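Long-range contacts in MarR Like Protein, TVG0766549 (Thermoplasma volcanium, PDB 3LFK), which probably binds DNA through a winged helix-turn-helix motif like that of MarR-like transcriptional regulators, although it was reported as a mechanosensitive channel: residues A[5-10]-A[73-78]; A[36-41]-A[67-72]; A[41-46]-A[98-103]; A[77-82]-A[90-95]. One frame throughout, in Å; residues are numbered along the deposited sequence.

Contact 1. Residues A[5-10]-A[73-78]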
loop_
_atom_site.group_PDB
_atom_site.type_symbol
_atom_site.label_atom_id
_atom_site.label_comp_id
_atom_site.label_asym_id
_atom_site.label_seq_id
_atom_site.Cartn_x
_atom_site.Cartn_y
_atom_site.Cartn_z
ATOM N N SER A 5 1.352 -22.199 -1.669
ATOM C CA SER A 5 1.934 -22.065 -2.999
ATOM C C SER A 5 1.052 -21.240 -3.935
ATOM O O SER A 5 1.506 -20.767 -4.974
ATOM C CB SER A 5 2.197 -23.452 -3.599
ATOM O OG SER A 5 1.020 -24.239 -3.612
ATOM N N ALA A 6 -0.213 -21.069 -3.565
ATOM C CA ALA A 6 -1.138 -20.285 -4.377
ATOM C C ALA A 6 -0.953 -18.799 -4.087
ATOM O O ALA A 6 -1.469 -17.954 -4.808
ATOM C CB ALA A 6 -2.570 -20.682 -4.074
ATOM N N MET A 7 -0.215 -18.499 -3.028
ATOM C CA MET A 7 0.013 -17.116 -2.629
ATOM C C MET A 7 0.980 -16.402 -3.537
ATOM O O MET A 7 1.850 -17.017 -4.143
ATOM C CB MET A 7 0.571 -17.055 -1.225
ATOM C CG MET A 7 0.043 -18.141 -0.327
ATOM S SD MET A 7 -0.295 -17.539 1.295
ATOM C CE MET A 7 1.159 -17.665 2.050
ATOM N N ALA A 8 0.835 -15.086 -3.621
ATOM C CA ALA A 8 1.752 -14.301 -4.438
ATOM C C ALA A 8 3.054 -14.231 -3.652
ATOM O O ALA A 8 3.083 -14.459 -2.435
ATOM C CB ALA A 8 1.192 -12.898 -4.669
ATOM N N GLU A 9 4.141 -13.923 -4.342
ATOM C CA GLU A 9 5.441 -13.847 -3.695
ATOM C C GLU A 9 5.597 -12.614 -2.808
ATOM O O GLU A 9 5.048 -11.546 -3.116
ATOM C CB GLU A 9 6.541 -13.855 -4.773
ATOM C CG GLU A 9 7.952 -13.870 -4.214
ATOM C CD GLU A 9 9.030 -14.002 -5.293
ATOM O OE1 GLU A 9 9.105 -13.130 -6.194
ATOM O OE2 GLU A 9 9.811 -14.982 -5.231
ATOM N N SER A 10 6.311 -12.750 -1.694
ATOM C CA SER A 10 6.560 -11.616 -0.817
ATOM C C SER A 10 7.387 -10.564 -1.534
ATOM O O SER A 10 8.255 -10.907 -2.342
ATOM C CB SER A 10 7.344 -12.054 0.415
ATOM O OG SER A 10 7.733 -10.961 1.190
ATOM N N LEU A 73 -2.005 -7.857 -1.241
ATOM C CA LEU A 73 -1.210 -6.975 -0.386
ATOM C C LEU A 73 -0.702 -7.721 0.826
ATOM O O LEU A 73 0.398 -7.433 1.301
ATOM C CB LEU A 73 -2.014 -5.752 0.062
ATOM C CG LEU A 73 -2.456 -4.842 -1.081
ATOM C CD1 LEU A 73 -3.199 -3.674 -0.464
ATOM C CD2 LEU A 73 -1.279 -4.333 -1.892
ATOM N N MET A 74 -1.500 -8.665 1.333
ATOM C CA MET A 74 -1.052 -9.465 2.477
ATOM C C MET A 74 0.075 -10.414 2.066
ATOM O O MET A 74 1.072 -10.539 2.802
ATOM C CB MET A 74 -2.237 -10.224 3.065
ATOM C CG MET A 74 -3.245 -9.261 3.636
ATOM S SD MET A 74 -4.772 -10.168 4.202
ATOM C CE MET A 74 -5.176 -11.031 2.979
ATOM N N ASP A 75 -0.084 -11.068 0.922
ATOM C CA ASP A 75 0.934 -11.984 0.423
ATOM C C ASP A 75 2.246 -11.208 0.165
ATOM O O ASP A 75 3.323 -11.726 0.385
ATOM C CB ASP A 75 0.500 -12.625 -0.887
ATOM C CG ASP A 75 -0.645 -13.604 -0.726
ATOM O OD1 ASP A 75 -1.028 -13.941 0.419
ATOM O OD2 ASP A 75 -1.171 -14.024 -1.776
ATOM N N TYR A 76 2.146 -9.951 -0.280
ATOM C CA TYR A 76 3.364 -9.164 -0.540
ATOM C C TYR A 76 4.090 -8.758 0.732
ATOM O O TYR A 76 5.249 -8.351 0.688
ATOM C CB TYR A 76 3.037 -7.841 -1.272
ATOM C CG TYR A 76 2.394 -7.969 -2.617
ATOM C CD1 TYR A 76 2.589 -9.066 -3.426
ATOM C CD2 TYR A 76 1.588 -6.929 -3.098
ATOM C CE1 TYR A 76 2.012 -9.152 -4.681
ATOM C CE2 TYR A 76 1.009 -6.988 -4.346
ATOM C CZ TYR A 76 1.212 -8.093 -5.144
ATOM O OH TYR A 76 0.643 -8.157 -6.391
ATOM N N GLY A 77 3.394 -8.810 1.863
ATOM C CA GLY A 77 3.964 -8.414 3.130
ATOM C C GLY A 77 3.648 -6.971 3.512
ATOM O O GLY A 77 4.257 -6.401 4.412
ATOM N N PHE A 78 2.646 -6.392 2.851
ATOM C CA PHE A 78 2.296 -4.983 3.097
ATOM C C PHE A 78 1.124 -4.732 4.032
ATOM O O PHE A 78 0.927 -3.597 4.510
ATOM C CB PHE A 78 1.996 -4.257 1.774
ATOM C CG PHE A 78 3.155 -4.212 0.797
ATOM C CD1 PHE A 78 4.478 -4.395 1.219
ATOM C CD2 PHE A 78 2.917 -3.974 -0.560
ATOM C CE1 PHE A 78 5.530 -4.337 0.283
ATOM C CE2 PHE A 78 3.951 -3.916 -1.490
ATOM C CZ PHE A 78 5.281 -4.099 -1.067
#

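Contact 2. Residues A[36-41]-A[67-72]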
loop_
_atom_site.group_PDB
_atom_site.type_symbol
_atom_site.label_atom_id
_atom_site.label_comp_id
_atom_site.label_asym_id
_atom_site.label_seq_id
_atom_site.Cartn_x
_atom_site.Cartn_y
_atom_site.Cartn_z
ATOM N N GLN A 36 -2.500 -1.438 -10.630
ATOM C CA GLN A 36 -3.118 -0.204 -10.111
ATOM C C GLN A 36 -4.179 -0.410 -9.029
ATOM O O GLN A 36 -4.296 0.401 -8.095
ATOM C CB GLN A 36 -3.674 0.621 -11.272
ATOM C CG GLN A 36 -4.210 2.006 -10.834
ATOM C CD GLN A 36 -3.195 2.817 -10.031
ATOM O OE1 GLN A 36 -2.042 2.982 -10.447
ATOM N NE2 GLN A 36 -3.626 3.336 -8.872
ATOM N N ASP A 37 -4.944 -1.500 -9.131
ATOM C CA ASP A 37 -5.944 -1.785 -8.118
ATOM C C ASP A 37 -5.273 -1.966 -6.746
ATOM O O ASP A 37 -5.780 -1.499 -5.717
ATOM C CB ASP A 37 -6.791 -3.009 -8.513
ATOM C CG ASP A 37 -5.949 -4.235 -8.904
ATOM O OD1 ASP A 37 -4.724 -4.116 -9.074
ATOM O OD2 ASP A 37 -6.531 -5.323 -9.036
ATOM N N GLU A 38 -4.110 -2.627 -6.741
ATOM C CA GLU A 38 -3.378 -2.849 -5.501
ATOM C C GLU A 38 -2.832 -1.547 -4.927
ATOM O O GLU A 38 -2.896 -1.327 -3.731
ATOM C CB GLU A 38 -2.237 -3.860 -5.765
ATOM C CG GLU A 38 -2.812 -5.266 -5.974
ATOM C CD GLU A 38 -1.880 -6.239 -6.666
ATOM O OE1 GLU A 38 -0.719 -5.899 -6.952
ATOM O OE2 GLU A 38 -2.347 -7.365 -6.932
ATOM N N VAL A 39 -2.332 -0.681 -5.800
ATOM C CA VAL A 39 -1.809 0.599 -5.369
ATOM C C VAL A 39 -2.963 1.414 -4.789
ATOM O O VAL A 39 -2.844 1.992 -3.717
ATOM C CB VAL A 39 -1.179 1.355 -6.550
ATOM C CG1 VAL A 39 -0.722 2.740 -6.092
ATOM C CG2 VAL A 39 0.044 0.599 -7.079
ATOM N N SER A 40 -4.086 1.454 -5.499
ATOM C CA SER A 40 -5.252 2.180 -4.984
ATOM C C SER A 40 -5.651 1.704 -3.580
ATOM O O SER A 40 -5.894 2.513 -2.666
ATOM C CB SER A 40 -6.428 1.980 -5.948
ATOM O OG SER A 40 -6.145 2.623 -7.173
ATOM N N LEU A 41 -5.712 0.385 -3.378
ATOM C CA LEU A 41 -6.085 -0.117 -2.074
ATOM C C LEU A 41 -5.040 0.218 -0.997
ATOM O O LEU A 41 -5.379 0.559 0.116
ATOM C CB LEU A 41 -6.307 -1.631 -2.120
ATOM C CG LEU A 41 -6.714 -2.183 -0.748
ATOM C CD1 LEU A 41 -8.016 -1.536 -0.230
ATOM C CD2 LEU A 41 -6.896 -3.691 -0.863
ATOM N N GLU A 67 -11.477 -8.125 -1.489
ATOM C CA GLU A 67 -10.783 -9.176 -0.755
ATOM C C GLU A 67 -9.642 -9.790 -1.537
ATOM O O GLU A 67 -8.612 -10.134 -0.960
ATOM C CB GLU A 67 -11.748 -10.272 -0.297
ATOM C CG GLU A 67 -12.853 -9.719 0.584
ATOM C CD GLU A 67 -13.717 -10.789 1.197
ATOM O OE1 GLU A 67 -13.545 -11.982 0.855
ATOM O OE2 GLU A 67 -14.574 -10.428 2.025
ATOM N N SER A 68 -9.808 -9.950 -2.845
ATOM C CA SER A 68 -8.734 -10.526 -3.650
ATOM C C SER A 68 -7.560 -9.554 -3.708
ATOM O O SER A 68 -6.392 -9.962 -3.623
ATOM C CB SER A 68 -9.215 -10.798 -5.081
ATOM O OG SER A 68 -8.155 -11.286 -5.888
ATOM N N VAL A 69 -7.868 -8.272 -3.875
ATOM C CA VAL A 69 -6.807 -7.264 -3.935
ATOM C C VAL A 69 -6.062 -7.230 -2.586
ATOM O O VAL A 69 -4.818 -7.204 -2.537
ATOM C CB VAL A 69 -7.383 -5.858 -4.239
ATOM C CG1 VAL A 69 -6.239 -4.856 -4.403
ATOM C CG2 VAL A 69 -8.189 -5.882 -5.536
ATOM N N LEU A 70 -6.822 -7.243 -1.500
ATOM C CA LEU A 70 -6.234 -7.222 -0.155
ATOM C C LEU A 70 -5.351 -8.457 0.071
ATOM O O LEU A 70 -4.269 -8.325 0.643
ATOM C CB LEU A 70 -7.341 -7.180 0.907
ATOM C CG LEU A 70 -6.865 -7.199 2.369
ATOM C CD1 LEU A 70 -5.901 -6.042 2.664
ATOM C CD2 LEU A 70 -8.096 -7.119 3.292
ATOM N N LYS A 71 -5.807 -9.639 -0.353
ATOM C CA LYS A 71 -5.001 -10.843 -0.162
ATOM C C LYS A 71 -3.662 -10.706 -0.858
ATOM O O LYS A 71 -2.669 -11.194 -0.359
ATOM C CB LYS A 71 -5.721 -12.094 -0.652
ATOM C CG LYS A 71 -6.805 -12.533 0.321
ATOM C CD LYS A 71 -7.508 -13.796 -0.188
ATOM C CE LYS A 71 -8.994 -13.737 0.067
ATOM N NZ LYS A 71 -9.686 -14.932 -0.490
ATOM N N ASN A 72 -3.632 -10.056 -2.018
ATOM C CA ASN A 72 -2.333 -9.839 -2.667
ATOM C C ASN A 72 -1.445 -8.934 -1.795
ATOM O O ASN A 72 -0.258 -9.204 -1.620
ATOM C CB ASN A 72 -2.521 -9.226 -4.066
ATOM C CG ASN A 72 -2.874 -10.271 -5.088
ATOM O OD1 ASN A 72 -2.184 -11.283 -5.198
ATOM N ND2 ASN A 72 -3.937 -10.045 -5.842
HETATM O O HOH W 1 -5.095 -7.294 -7.267
#

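Contact 3. Residues A[41-46]-A[98-103]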
loop_
_atom_site.group_PDB
_atom_site.type_symbol
_atom_site.label_atom_id
_atom_site.label_comp_id
_atom_site.label_asym_id
_atom_site.label_seq_id
_atom_site.Cartn_x
_atom_site.Cartn_y
_atom_site.Cartn_z
ATOM N N LEU A 41 -5.712 0.385 -3.378
ATOM C CA LEU A 41 -6.085 -0.117 -2.074
ATOM C C LEU A 41 -5.040 0.218 -0.997
ATOM O O LEU A 41 -5.379 0.559 0.116
ATOM C CB LEU A 41 -6.307 -1.631 -2.120
ATOM C CG LEU A 41 -6.714 -2.183 -0.748
ATOM C CD1 LEU A 41 -8.016 -1.536 -0.230
ATOM C CD2 LEU A 41 -6.896 -3.691 -0.863
ATOM N N LEU A 42 -3.762 0.078 -1.334
ATOM C CA LEU A 42 -2.705 0.392 -0.379
ATOM C C LEU A 42 -2.801 1.854 0.085
ATOM O O LEU A 42 -2.648 2.150 1.270
ATOM C CB LEU A 42 -1.334 0.116 -1.029
ATOM C CG LEU A 42 -0.117 0.306 -0.124
ATOM C CD1 LEU A 42 -0.074 -0.802 0.893
ATOM C CD2 LEU A 42 1.161 0.292 -0.972
ATOM N N LEU A 43 -3.031 2.760 -0.863
ATOM C CA LEU A 43 -3.136 4.178 -0.525
ATOM C C LEU A 43 -4.427 4.444 0.253
ATOM O O LEU A 43 -4.465 5.326 1.113
ATOM C CB LEU A 43 -3.086 5.045 -1.801
ATOM C CG LEU A 43 -1.763 4.958 -2.565
ATOM C CD1 LEU A 43 -1.778 5.930 -3.743
ATOM C CD2 LEU A 43 -0.613 5.257 -1.646
ATOM N N PHE A 44 -5.474 3.686 -0.035
ATOM C CA PHE A 44 -6.724 3.859 0.703
ATOM C C PHE A 44 -6.434 3.506 2.169
ATOM O O PHE A 44 -6.825 4.216 3.089
ATOM C CB PHE A 44 -7.799 2.940 0.120
ATOM C CG PHE A 44 -9.076 2.904 0.917
ATOM C CD1 PHE A 44 -10.090 3.830 0.680
ATOM C CD2 PHE A 44 -9.261 1.943 1.908
ATOM C CE1 PHE A 44 -11.269 3.789 1.428
ATOM C CE2 PHE A 44 -10.434 1.892 2.656
ATOM C CZ PHE A 44 -11.440 2.820 2.416
ATOM N N LEU A 45 -5.733 2.403 2.405
ATOM C CA LEU A 45 -5.416 2.006 3.759
ATOM C C LEU A 45 -4.538 3.055 4.450
ATOM O O LEU A 45 -4.741 3.361 5.628
ATOM C CB LEU A 45 -4.707 0.632 3.757
ATOM C CG LEU A 45 -5.605 -0.520 3.266
ATOM C CD1 LEU A 45 -4.746 -1.787 3.041
ATOM C CD2 LEU A 45 -6.686 -0.818 4.292
ATOM N N LYS A 46 -3.567 3.600 3.722
ATOM C CA LYS A 46 -2.663 4.596 4.270
ATOM C C LYS A 46 -3.436 5.860 4.627
ATOM O O LYS A 46 -3.201 6.449 5.681
ATOM C CB LYS A 46 -1.566 4.935 3.249
ATOM C CG LYS A 46 -0.479 5.855 3.794
ATOM C CD LYS A 46 0.305 5.134 4.896
ATOM C CE LYS A 46 1.498 5.958 5.408
ATOM N NZ LYS A 46 1.072 7.123 6.244
ATOM N N PHE A 98 5.774 2.050 4.575
ATOM C CA PHE A 98 6.935 2.563 3.849
ATOM C C PHE A 98 6.647 2.720 2.346
ATOM O O PHE A 98 6.916 3.762 1.736
ATOM C CB PHE A 98 8.131 1.607 4.037
ATOM C CG PHE A 98 9.370 2.027 3.293
ATOM C CD1 PHE A 98 10.219 2.987 3.827
ATOM C CD2 PHE A 98 9.659 1.495 2.043
ATOM C CE1 PHE A 98 11.341 3.405 3.110
ATOM C CE2 PHE A 98 10.773 1.908 1.323
ATOM C CZ PHE A 98 11.615 2.865 1.860
ATOM N N VAL A 99 6.104 1.662 1.747
ATOM C CA VAL A 99 5.838 1.670 0.324
ATOM C C VAL A 99 4.733 2.662 -0.008
ATOM O O VAL A 99 4.826 3.383 -1.000
ATOM C CB VAL A 99 5.478 0.233 -0.130
ATOM C CG1 VAL A 99 4.920 0.240 -1.526
ATOM C CG2 VAL A 99 6.746 -0.636 -0.071
ATOM N N ALA A 100 3.695 2.692 0.820
ATOM C CA ALA A 100 2.562 3.597 0.595
ATOM C C ALA A 100 3.052 5.037 0.658
ATOM O O ALA A 100 2.672 5.852 -0.177
ATOM C CB ALA A 100 1.476 3.356 1.660
ATOM N N GLN A 101 3.899 5.339 1.631
ATOM C CA GLN A 101 4.414 6.707 1.761
ATOM C C GLN A 101 5.332 7.080 0.581
ATOM O O GLN A 101 5.273 8.207 0.073
ATOM C CB GLN A 101 5.163 6.863 3.079
ATOM C CG GLN A 101 5.367 8.342 3.509
ATOM C CD GLN A 101 4.056 9.107 3.699
ATOM O OE1 GLN A 101 2.963 8.555 3.554
ATOM N NE2 GLN A 101 4.166 10.393 4.027
ATOM N N ALA A 102 6.168 6.142 0.127
ATOM C CA ALA A 102 7.063 6.407 -0.997
ATOM C C ALA A 102 6.266 6.748 -2.244
ATOM O O ALA A 102 6.614 7.671 -2.998
ATOM C CB ALA A 102 7.957 5.201 -1.254
ATOM N N ILE A 103 5.182 6.007 -2.468
ATOM C CA ILE A 103 4.332 6.239 -3.620
ATOM C C ILE A 103 3.601 7.574 -3.463
ATOM O O ILE A 103 3.499 8.339 -4.433
ATOM C CB ILE A 103 3.305 5.075 -3.780
ATOM C CG1 ILE A 103 4.057 3.806 -4.215
ATOM C CG2 ILE A 103 2.213 5.438 -4.817
ATOM C CD1 ILE A 103 3.185 2.515 -4.207
#

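Contact 4. Residues A[77-82]-A[90-95]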
loop_
_atom_site.group_PDB
_atom_site.type_symbol
_atom_site.label_atom_id
_atom_site.label_comp_id
_atom_site.label_asym_id
_atom_site.label_seq_id
_atom_site.Cartn_x
_atom_site.Cartn_y
_atom_site.Cartn_z
ATOM N N GLY A 77 3.394 -8.810 1.863
ATOM C CA GLY A 77 3.964 -8.414 3.130
ATOM C C GLY A 77 3.648 -6.971 3.512
ATOM O O GLY A 77 4.257 -6.401 4.412
ATOM N N PHE A 78 2.646 -6.392 2.851
ATOM C CA PHE A 78 2.296 -4.983 3.097
ATOM C C PHE A 78 1.124 -4.732 4.032
ATOM O O PHE A 78 0.927 -3.597 4.510
ATOM C CB PHE A 78 1.996 -4.257 1.774
ATOM C CG PHE A 78 3.155 -4.212 0.797
ATOM C CD1 PHE A 78 4.478 -4.395 1.219
ATOM C CD2 PHE A 78 2.917 -3.974 -0.560
ATOM C CE1 PHE A 78 5.530 -4.337 0.283
ATOM C CE2 PHE A 78 3.951 -3.916 -1.490
ATOM C CZ PHE A 78 5.281 -4.099 -1.067
ATOM N N ALA A 79 0.354 -5.775 4.313
ATOM C CA ALA A 79 -0.787 -5.623 5.191
ATOM C C ALA A 79 -1.064 -6.930 5.898
ATOM O O ALA A 79 -0.604 -8.009 5.486
ATOM C CB ALA A 79 -2.011 -5.224 4.348
ATOM N N LEU A 80 -1.832 -6.833 6.978
ATOM C CA LEU A 80 -2.208 -8.051 7.669
ATOM C C LEU A 80 -3.534 -7.889 8.369
ATOM O O LEU A 80 -4.089 -6.782 8.431
ATOM C CB LEU A 80 -1.114 -8.511 8.642
ATOM C CG LEU A 80 -0.504 -7.519 9.615
ATOM C CD1 LEU A 80 -1.377 -7.422 10.858
ATOM C CD2 LEU A 80 0.891 -8.003 10.001
ATOM N N GLU A 81 -4.067 -9.016 8.831
ATOM C CA GLU A 81 -5.343 -9.029 9.551
ATOM C C GLU A 81 -5.123 -9.073 11.045
ATOM O O GLU A 81 -4.353 -9.892 11.552
ATOM C CB GLU A 81 -6.170 -10.259 9.232
ATOM C CG GLU A 81 -6.348 -10.592 7.801
ATOM C CD GLU A 81 -6.977 -11.958 7.663
ATOM O OE1 GLU A 81 -8.131 -12.115 8.110
ATOM O OE2 GLU A 81 -6.312 -12.872 7.125
ATOM N N ASP A 82 -5.830 -8.201 11.745
ATOM C CA ASP A 82 -5.783 -8.135 13.197
ATOM C C ASP A 82 -7.209 -8.481 13.632
ATOM O O ASP A 82 -7.951 -7.614 14.094
ATOM C CB ASP A 82 -5.408 -6.714 13.631
ATOM C CG ASP A 82 -5.424 -6.530 15.136
ATOM O OD1 ASP A 82 -6.510 -6.626 15.747
ATOM O OD2 ASP A 82 -4.342 -6.284 15.708
ATOM N N ILE A 90 -8.015 -4.485 9.397
ATOM C CA ILE A 90 -6.910 -4.618 8.436
ATOM C C ILE A 90 -5.891 -3.520 8.743
ATOM O O ILE A 90 -6.257 -2.351 8.887
ATOM C CB ILE A 90 -7.402 -4.462 6.988
ATOM C CG1 ILE A 90 -8.503 -5.483 6.688
ATOM C CG2 ILE A 90 -6.218 -4.561 6.026
ATOM C CD1 ILE A 90 -8.152 -6.938 7.051
ATOM N N VAL A 91 -4.610 -3.884 8.861
ATOM C CA VAL A 91 -3.577 -2.904 9.190
ATOM C C VAL A 91 -2.380 -3.019 8.268
ATOM O O VAL A 91 -2.046 -4.126 7.808
ATOM C CB VAL A 91 -3.040 -3.078 10.647
ATOM C CG1 VAL A 91 -4.198 -3.234 11.631
ATOM C CG2 VAL A 91 -2.143 -4.265 10.720
ATOM N N LEU A 92 -1.757 -1.889 7.955
ATOM C CA LEU A 92 -0.566 -1.923 7.119
ATOM C C LEU A 92 0.599 -2.358 7.996
ATOM O O LEU A 92 0.642 -2.057 9.196
ATOM C CB LEU A 92 -0.230 -0.531 6.544
ATOM C CG LEU A 92 -1.209 0.036 5.524
ATOM C CD1 LEU A 92 -0.777 1.422 5.123
ATOM C CD2 LEU A 92 -1.276 -0.867 4.294
ATOM N N THR A 93 1.518 -3.115 7.416
ATOM C CA THR A 93 2.733 -3.476 8.157
ATOM C C THR A 93 3.664 -2.268 8.019
ATOM O O THR A 93 3.392 -1.352 7.251
ATOM C CB THR A 93 3.445 -4.651 7.508
ATOM O OG1 THR A 93 3.747 -4.304 6.152
ATOM C CG2 THR A 93 2.560 -5.900 7.502
ATOM N N SER A 94 4.781 -2.268 8.740
ATOM C CA SER A 94 5.720 -1.163 8.612
ATOM C C SER A 94 6.207 -1.060 7.164
ATOM O O SER A 94 6.435 0.040 6.668
ATOM C CB SER A 94 6.911 -1.364 9.541
ATOM O OG SER A 94 6.475 -1.354 10.885
ATOM N N GLU A 95 6.351 -2.201 6.489
ATOM C CA GLU A 95 6.807 -2.205 5.099
ATOM C C GLU A 95 5.714 -1.645 4.170
ATOM O O GLU A 95 6.000 -0.946 3.201
ATOM C CB GLU A 95 7.220 -3.615 4.673
ATOM C CG GLU A 95 8.490 -4.130 5.385
ATOM C CD GLU A 95 8.318 -4.269 6.892
ATOM O OE1 GLU A 95 7.282 -4.808 7.332
ATOM O OE2 GLU A 95 9.223 -3.847 7.655
HETATM O O HOH W 2 6.167 -7.193 6.427
#

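Contact 1. Residues A[5-10]-A[73-78]
D75 lays its carboxylate against the backbone joining M7 to A8, and OD2 accepts the amide N of A8 at 2.9 Å with an N-H...O angle of 165°. The bond is straight at its hydrogen, yet the N-H comes down on the acceptor from above the carboxylate plane, 47° out of it. Around this bond the neighbouring residues fill in. The side chain of M7 crosses D75 at about a right angle: its CB sits 3.5 Å from D75 OD2, while a bend in the chain brings SD to 3.8 Å from D75 OD1. A8 serves twice, because its CB, 3.9 Å from D75 CB, also approaches Y76 CE1 obliquely at 3.8 Å.

Farther along the arm, contact passes to the backbone. The carbonyl O of E9 meets the Y76 ring at its edge, near the ring plane, 3.5 Å from CD1, and the CA-H of S10 points to the carbonyl O of D75 in a weak C-H...O contact. S10 OG is hydrogen-bonded to V12 N and only comes near the carbonyl O of Y76. D75 thus makes the one hydrogen bond between 5-10 and 73-78, with packing and C-H...O contacts beside it, an example of an irregular segment docking on a helix end.

The helix 66-76 finishes here in a Schellman motif at G77. The arm runs along its last turn and on into strand 12-14, K11 adding a cation-pi contact to Y76, while L73 on the same helix packs toward helix 36-47.

Contact 2. Residues A[36-41]-A[67-72]
L41 drives its CD2 methyl against helix 66-76, 3.6 Å from the backbone N of L70, in the helical core of a winged helix-turn-helix fold. The segments 36-41 and 67-72 cross almost perpendicularly, at -83°, with their axes 9.4 Å apart. V69 fills the centre: its CG1, anti to the backbone N (chi1 -176°), reaches the carbonyl O of D37 at 3.6 Å and the CA of E38 at 3.7 Å, and also meets L41 CD2. The other methyl, CG2, turns to the carboxylate of D37.

Beside this apolar centre lies a polar patch. The carboxylate of E38 and the amide of N72 have their planes 55° apart, and although OE2 comes close to ND2, the angle is too poor for a hydrogen bond. A water bridges them instead, donating to both D37 OD2 and E38 OE2 and weakly accepting from N72 ND2.

A second shell positions the two acids. D37 OD1 is bonded to S35 OG, and E38 OE1 takes both the backbone N of S35 and the hydroxyl of Y76, so each carboxylate has one oxygen held from outside and one turned to the water. That water lies 2.8 Å from E38 OE2.

Contact 3. Residues A[41-46]-A[98-103]
V99 touches L42 through single methyls, CG1 against CD2 at 3.8 Å, where helix 94-116 packs on helix 36-47 of the winged helix-turn-helix fold. Segments 41-46 and 98-103 cross at -99° with axes 9.4 Å apart, and the two side chains of this first pair likewise meet at about a right angle.

One residue on, A100 occupies the middle of the crossing. Its methyl points at helix 36-47, and its small size is consistent with the close approach of the backbones, the CA atoms of L43 and A100 coming within 5.8 Å. Two residues a turn apart on the opposing helix flank that methyl: L42 CG lies 3.9 Å from A100 CB on one flank, and the aliphatic part of K46 runs along the other, with K46 CB at 3.8 Å from A100 CB and CG and CD hardly farther. L43 passes by the methyl with less contact and puts its CD2 close to the carbonyl O of A100.

Q101 then turns its amide toward the end of K46. The lysine chain is bent at chi2 and chi4, which brings CE to 3.5 Å from Q101 OE1, with NZ about as near; no hydrogen bond is made.

After A102, I103 closes the interface one helical turn beyond V99. L42 and L43 reach it with different branches, L42 CD2 going to its CD1 end and L43 CD1 meeting the branch methyl, I103 CG2, at 4.2 Å.

Contact 4. Residues A[77-82]-A[90-95]
L80 and V91 form a hydrogen-bonded pair of an antiparallel hairpin, the wing of the fold, L80 N donating to V91 O at 2.8 Å and V91 N to L80 O at 3.0 Å. A third backbone bond, T93 N to F78 O, arrives from 57° above the carbonyl plane, as the strand gives way to a turn. Weaker C-H...O contacts lie between them, such as A79 CA to V91 O.

Side-chain hydrogen bonding centres on T93. Held between its backbone N and carbonyl carbon (chi1 57°), OG1 donates to G77 O at 2.8 Å and accepts from G96 N as the N-cap of helix 94-116. A water donates to both G77 O and E95 OE1.

Apolar contacts differ by face. L80 CD1 presses on V91 CG2 at 3.3 Å, tighter than usual, and L80 CD2 rests on T93 CG2. On the opposite face E81 and I90 lie side by side, while A79 and L92 touch only loosely, L92 instead packing on helix 36-47.

With two donors on the carbonyl of G77, the end of one helix is tied chemically to the start of the next.

In the fold
Starting from the N terminus, the arm at 5-10 is the first partner met, and contact 1 closes a long loop by bringing it to the end of helix 66-76. Contact 2, between helices 36-47 and 66-76, lies wholly within that loop. Contact 3 starts on the same helix 36-47, sharing L41 with contact 2, but ends on helix 94-116, so it crosses both earlier contacts. Contact 4 opens where contact 1 ends, sharing G77 and F78, and is enclosed by contact 3. Together they tie the arm, three helices and the wing hairpin: L92 and F78 both meet L42, F78 also meets V99, and L70 meets I90.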